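Local structure of increased sodium tolerance protein 1 (Saccharomyces cerevisiae, 3GGY) at residues K11-T14 with C15-C19; C77-L80 with L81-Q85; W134-N137 with V138-N142. The protein regulates recruitment of the ATPase VPS4 to the ESCRT-III complex during late cargo sorting at the multivesicular body, this chain being its N-terminal domain. One frame throughout, in Å; residues are numbered along the deposited sequence.

Interaction 1: K11-T14 with C15-C19; sequences KLKT and CLKMC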
# COMPACT_ATOMS: atom_id res chain seq x y z
N LYS A 11 4.18 -7.85 22.57
CA LYS A 11 4.51 -8.40 21.26
C LYS A 11 3.86 -7.58 20.16
O LYS A 11 4.44 -7.38 19.10
CB LYS A 11 4.05 -9.86 21.16
CG LYS A 11 4.73 -10.79 22.16
CD LYS A 11 4.52 -12.26 21.78
CE LYS A 11 3.05 -12.62 21.71
NZ LYS A 11 2.36 -12.41 23.02
N LEU A 12 2.64 -7.10 20.42
CA LEU A 12 1.92 -6.30 19.43
C LEU A 12 2.60 -4.94 19.25
O LEU A 12 2.78 -4.47 18.13
CB LEU A 12 0.46 -6.09 19.87
CG LEU A 12 -0.43 -5.24 18.95
CD1 LEU A 12 -0.50 -5.87 17.56
CD2 LEU A 12 -1.82 -5.13 19.55
N LYS A 13 2.99 -4.33 20.36
CA LYS A 13 3.66 -3.03 20.31
C LYS A 13 4.94 -3.16 19.50
O LYS A 13 5.21 -2.33 18.62
CB LYS A 13 3.99 -2.54 21.72
CG LYS A 13 4.66 -1.17 21.74
CD LYS A 13 4.90 -0.68 23.17
CE LYS A 13 5.89 -1.56 23.91
NZ LYS A 13 6.15 -1.08 25.30
N THR A 14 5.73 -4.19 19.79
CA THR A 14 6.98 -4.44 19.10
C THR A 14 6.73 -4.61 17.60
O THR A 14 7.46 -4.08 16.77
CB THR A 14 7.67 -5.72 19.61
OG1 THR A 14 7.95 -5.59 21.01
CG2 THR A 14 8.96 -5.97 18.86
N CYS A 15 5.69 -5.38 17.28
CA CYS A 15 5.34 -5.65 15.90
C CYS A 15 4.94 -4.37 15.15
O CYS A 15 5.46 -4.09 14.07
CB CYS A 15 4.18 -6.65 15.84
SG CYS A 15 3.61 -7.03 14.16
N LEU A 16 4.03 -3.61 15.74
CA LEU A 16 3.56 -2.37 15.11
C LEU A 16 4.70 -1.38 14.91
O LEU A 16 4.77 -0.72 13.88
CB LEU A 16 2.45 -1.75 15.95
CG LEU A 16 1.12 -2.50 15.93
CD1 LEU A 16 0.17 -1.92 16.97
CD2 LEU A 16 0.50 -2.40 14.54
N LYS A 17 5.59 -1.27 15.89
CA LYS A 17 6.71 -0.34 15.76
C LYS A 17 7.62 -0.72 14.60
O LYS A 17 8.09 0.15 13.86
CB LYS A 17 7.51 -0.28 17.07
CG LYS A 17 6.82 0.51 18.16
CD LYS A 17 7.69 0.61 19.41
CE LYS A 17 7.00 1.43 20.50
NZ LYS A 17 6.78 2.84 20.07
N MET A 18 7.87 -2.02 14.45
CA MET A 18 8.73 -2.50 13.37
C MET A 18 8.02 -2.30 12.04
O MET A 18 8.64 -1.92 11.04
CB MET A 18 9.06 -3.98 13.57
CG MET A 18 9.98 -4.58 12.51
SD MET A 18 11.72 -4.12 12.66
CE MET A 18 11.84 -2.78 11.51
N CYS A 19 6.72 -2.56 12.01
CA CYS A 19 5.97 -2.37 10.77
C CYS A 19 6.04 -0.92 10.32
O CYS A 19 6.20 -0.64 9.13
CB CYS A 19 4.51 -2.78 10.94
SG CYS A 19 4.26 -4.57 10.97

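Interaction 2: C77-L80 with L81-Q85; sequences CELL and LARVQ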
# COMPACT_ATOMS: atom_id res chain seq x y z
N CYS A 77 -1.05 1.62 11.03
CA CYS A 77 -0.17 1.08 12.05
C CYS A 77 -0.03 2.06 13.21
O CYS A 77 -0.02 1.66 14.37
CB CYS A 77 1.22 0.81 11.48
SG CYS A 77 1.31 -0.71 10.52
N GLU A 78 0.10 3.34 12.89
CA GLU A 78 0.25 4.36 13.92
C GLU A 78 -1.02 4.44 14.76
O GLU A 78 -0.96 4.62 15.98
CB GLU A 78 0.58 5.71 13.28
CG GLU A 78 1.86 5.65 12.46
CD GLU A 78 2.22 6.97 11.83
OE1 GLU A 78 1.32 7.62 11.25
OE2 GLU A 78 3.41 7.36 11.89
N LEU A 79 -2.17 4.28 14.11
CA LEU A 79 -3.45 4.32 14.80
C LEU A 79 -3.52 3.20 15.83
O LEU A 79 -3.82 3.43 17.00
CB LEU A 79 -4.59 4.18 13.79
CG LEU A 79 -6.03 4.15 14.32
CD1 LEU A 79 -6.99 4.45 13.19
CD2 LEU A 79 -6.35 2.81 14.95
N LEU A 80 -3.24 1.97 15.38
CA LEU A 80 -3.27 0.81 16.26
C LEU A 80 -2.24 0.93 17.38
O LEU A 80 -2.47 0.48 18.50
CB LEU A 80 -3.01 -0.46 15.46
CG LEU A 80 -4.08 -0.84 14.43
CD1 LEU A 80 -3.64 -2.08 13.67
CD2 LEU A 80 -5.40 -1.08 15.14
N LEU A 81 -1.09 1.51 17.06
CA LEU A 81 -0.03 1.66 18.05
C LEU A 81 -0.47 2.53 19.21
O LEU A 81 -0.15 2.25 20.37
CB LEU A 81 1.22 2.27 17.41
CG LEU A 81 2.41 2.47 18.37
CD1 LEU A 81 2.83 1.13 18.95
CD2 LEU A 81 3.57 3.11 17.62
N ALA A 82 -1.22 3.58 18.90
CA ALA A 82 -1.71 4.50 19.92
C ALA A 82 -2.86 3.94 20.74
O ALA A 82 -3.16 4.43 21.83
CB ALA A 82 -2.13 5.82 19.28
N ARG A 83 -3.51 2.89 20.22
CA ARG A 83 -4.64 2.27 20.90
C ARG A 83 -4.36 0.83 21.30
O ARG A 83 -5.29 0.04 21.50
CB ARG A 83 -5.87 2.32 19.99
CG ARG A 83 -6.22 3.71 19.46
CD ARG A 83 -7.40 3.66 18.50
NE ARG A 83 -7.74 4.97 17.95
CZ ARG A 83 -8.44 5.90 18.59
NH1 ARG A 83 -8.89 5.68 19.82
NH2 ARG A 83 -8.70 7.06 18.00
N VAL A 84 -3.08 0.48 21.43
CA VAL A 84 -2.68 -0.88 21.78
C VAL A 84 -3.34 -1.44 23.04
O VAL A 84 -3.75 -2.60 23.06
CB VAL A 84 -1.15 -0.98 21.94
CG1 VAL A 84 -0.76 -2.38 22.38
CG2 VAL A 84 -0.48 -0.64 20.63
N GLN A 85 -3.45 -0.62 24.08
CA GLN A 85 -4.05 -1.07 25.33
C GLN A 85 -5.53 -1.45 25.18
O GLN A 85 -6.03 -2.30 25.92
CB GLN A 85 -3.90 0.01 26.41
CG GLN A 85 -4.49 1.37 26.07
CD GLN A 85 -3.83 2.02 24.86
OE1 GLN A 85 -2.61 2.12 24.79
NE2 GLN A 85 -4.65 2.46 23.92

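Interaction 3: W134-N137 with V138-N142; sequences WKIN and VEFVN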
# COMPACT_ATOMS: atom_id res chain seq x y z
N TRP A 134 -4.75 -15.36 17.15
CA TRP A 134 -4.71 -15.85 18.52
C TRP A 134 -5.63 -15.03 19.43
O TRP A 134 -6.39 -15.59 20.23
CB TRP A 134 -3.28 -15.77 19.08
CG TRP A 134 -3.20 -16.15 20.52
CD1 TRP A 134 -3.16 -17.42 21.04
CD2 TRP A 134 -3.24 -15.26 21.64
NE1 TRP A 134 -3.18 -17.37 22.41
CE2 TRP A 134 -3.23 -16.06 22.81
CE3 TRP A 134 -3.29 -13.87 21.78
CZ2 TRP A 134 -3.26 -15.51 24.10
CZ3 TRP A 134 -3.33 -13.32 23.06
CH2 TRP A 134 -3.31 -14.14 24.20
N LYS A 135 -5.55 -13.71 19.30
CA LYS A 135 -6.34 -12.79 20.11
C LYS A 135 -7.84 -12.92 19.88
O LYS A 135 -8.62 -12.98 20.83
CB LYS A 135 -5.90 -11.35 19.83
CG LYS A 135 -6.49 -10.32 20.77
CD LYS A 135 -6.03 -10.58 22.19
CE LYS A 135 -6.63 -9.57 23.16
NZ LYS A 135 -6.17 -9.81 24.55
N ILE A 136 -8.24 -12.96 18.61
CA ILE A 136 -9.65 -13.11 18.27
C ILE A 136 -9.81 -14.58 17.85
O ILE A 136 -10.02 -15.44 18.71
CB ILE A 136 -10.05 -12.14 17.14
CG1 ILE A 136 -9.80 -10.70 17.60
CG2 ILE A 136 -11.53 -12.31 16.80
CD1 ILE A 136 -10.23 -9.64 16.60
N ASN A 137 -9.69 -14.88 16.56
CA ASN A 137 -9.79 -16.26 16.11
C ASN A 137 -9.40 -16.41 14.64
O ASN A 137 -9.26 -15.43 13.92
CB ASN A 137 -11.20 -16.81 16.36
CG ASN A 137 -12.27 -15.95 15.74
OD1 ASN A 137 -12.34 -15.81 14.53
ND2 ASN A 137 -13.10 -15.36 16.59
N VAL A 138 -9.21 -17.66 14.21
CA VAL A 138 -8.82 -17.92 12.84
C VAL A 138 -9.91 -17.51 11.85
O VAL A 138 -9.61 -17.07 10.74
CB VAL A 138 -8.49 -19.42 12.63
CG1 VAL A 138 -8.25 -19.70 11.16
CG2 VAL A 138 -7.26 -19.80 13.44
N GLU A 139 -11.17 -17.64 12.27
CA GLU A 139 -12.29 -17.27 11.42
C GLU A 139 -12.17 -15.80 11.01
O GLU A 139 -12.42 -15.45 9.86
CB GLU A 139 -13.61 -17.47 12.15
CG GLU A 139 -14.01 -18.93 12.36
CD GLU A 139 -12.92 -19.78 13.00
OE1 GLU A 139 -12.48 -19.46 14.13
OE2 GLU A 139 -12.51 -20.77 12.37
N PHE A 140 -11.80 -14.96 11.96
CA PHE A 140 -11.66 -13.53 11.71
C PHE A 140 -10.63 -13.27 10.62
O PHE A 140 -10.92 -12.59 9.63
CB PHE A 140 -11.24 -12.82 13.01
CG PHE A 140 -10.68 -11.44 12.79
CD1 PHE A 140 -11.45 -10.44 12.22
CD2 PHE A 140 -9.36 -11.16 13.14
CE1 PHE A 140 -10.92 -9.17 11.99
CE2 PHE A 140 -8.82 -9.90 12.91
CZ PHE A 140 -9.60 -8.90 12.34
N VAL A 141 -9.43 -13.81 10.77
CA VAL A 141 -8.39 -13.59 9.77
C VAL A 141 -8.72 -14.19 8.41
O VAL A 141 -8.40 -13.59 7.38
CB VAL A 141 -7.01 -14.09 10.27
CG1 VAL A 141 -6.61 -13.32 11.51
CG2 VAL A 141 -7.05 -15.56 10.58
N ASN A 142 -9.37 -15.35 8.37
CA ASN A 142 -9.72 -15.94 7.09
C ASN A 142 -10.80 -15.11 6.40
O ASN A 142 -10.83 -15.01 5.17
CB ASN A 142 -10.22 -17.38 7.28
CG ASN A 142 -9.10 -18.33 7.68
OD1 ASN A 142 -7.93 -18.06 7.43
ND2 ASN A 142 -9.46 -19.45 8.30

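Interaction 1: K11-T14 with C15-C19
Leu16 N donates to Leu12 O over 2.8 Å, and with an N-H...O angle of 173° this is the straightest of four consecutive i to i+4 bonds that join residues 11-14 to residues 15-19. The others are Cys15 N to Lys11 O, Lys17 N to Lys13 O and Met18 N to Thr14 O, the last 3.1 Å long; together they define an unbroken alpha-helical turn within helix 8-46. The hydroxyl of Thr14 adds to this backbone ladder by bonding to Ile10 O, one turn earlier.

On the buried side, Leu12 and Leu16 meet at an oblique angle. Leu16 CD1 comes to 3.9 Å from Leu12 CG and 4.0 Å from Leu12 CD1. CG of Leu12 is anti to the backbone N (chi1 179°), which swings its branch along the helix toward Leu16. Both leucines also touch Val84, and Cys15 beside them packs on Gln127 and Leu128 of helix 125-135.

On the exposed flank Lys13 and Lys17 run side by side in the same direction, with Lys17 CE 3.7 Å from Lys13 CG. Contact is thus made by methylenes, while Lys13 NZ and Lys17 NZ stay 6.6 Å apart. Both lysine side chains also touch Leu81 of helix 50-82. The helix is therefore amphipathic here: leucine branches face the neighbouring helices, and the two like-charged ammonium groups, held apart, belong to its exposed residues.

Interaction 2: C77-L80 with L81-Q85
Leu81 N reaches back to Cys77 O over 2.9 Å, and Ala82 N to Glu78 O over 3.1 Å, so i to i+4 bonding continues into the last turn of helix 50-82. Tight packing belongs to the buried face, where Val84 CG2 presses to 3.1 Å from Leu80 O, while the side chain of Leu80 lies against Ile105, Ala108 and Leu112 of helix 105-115. Cys77 touches Leu112 as well, and also Cys19 and Ile20 of helix 8-46. The carboxylate of Glu78 forms a salt bridge with Arg24 of that same helix.

From Ala82 on the bonding pattern changes: Ala82 N adds a weak bond to Leu79 O at 3.2 Å. Arg83 N makes a 3.1 Å bond to Leu80 O, an i to i+3 link with the donor 72° out of the carbonyl plane, and a weak one to Leu79 O. Arg83 leaves helical geometry and occupies the N-cap position of helix 84-87, so the chain passes from one helix of this ESCRT-III-like domain to the next at this residue.

The looser flank is carried by Leu79 and Arg83. The arginine chain is extended from CG to NE and crosses the leucine at a slant: Leu79 CD2 is 3.8 Å from Arg83 CD and lies at the edge of the guanidinium, near its plane. Further along, Gln85 on the exposed side turns its amide back on the break, with Gln85 NE2 3.2 Å from Ala82 O in a hydrogen bond whose N-H...O angle is 159°.

Interaction 3: W134-N137 with V138-N142
Asn137 caps helix 138-147 with its side chain: OD1 accepts from Phe140 N over 2.8 Å, the donor lying nearly in line with the side-chain C=O (161°). The asparagine CG stands between its own backbone N and carbonyl carbon (chi1 54°), a conformation that brings OD1 over the start of the helix. Phe140 N also makes a weak bond to Asn137 O, so two oxygens of one residue converge on the same amide. Glu139 CB lies 3.2 Å from Asn137 OD1, and the Glu139 chain, bent at chi2, crosses the asparagine at roughly a right angle.

Ile136, the first residue after helix 125-135 to leave helical geometry, supplies the apolar half. Its CG1 is anti to the carbonyl carbon (chi1 -60°), and from there CD1 reaches over one face of the Phe140 ring, 4.1 Å from the centroid in a CH-pi contact displaced toward the rim. The Ile136 CG2 branch meets Phe140 CB instead, at 3.8 Å, so both arms of the isoleucine engage the phenylalanine.

The buried Phe140 ring lies among several helices. It touches Ile109, Arg110 and Ile113 of helix 105-115, Glu93 and Leu96 of helix 93-99, and Met132 of helix 125-135. Val141 packs on Ala133 and Ile113, so the start of helix 138-147 rests on helices 105-115, 93-99 and 125-135, with Ile136 of the link adding its own contact to Leu96.

Overall arrangement
From the N terminus the three contacts come in series, neither nested nor crossed, and each is local, closing a helical turn or a short link, not a long loop. Interaction 1 lies near the start of helix 8-46. Interaction 2 follows at the junction of helix 50-82 with helix 84-87, and the two touch: Leu16 CD1, 3.9 Å from Val84 CG2, ties helix 8-46 to helix 84-87, while Cys19 CB, 3.8 Å from Cys77 SG, ties it to helix 50-82. Interaction 3, between helices 125-135 and 138-147, stands apart, its centre about 18 Å from that of interaction 1 and 19 Å from that of interaction 2. Helix 125-135 bridges the gap, packing on Cys15 and Leu16; helix 105-115 meets both Leu80 and Phe140.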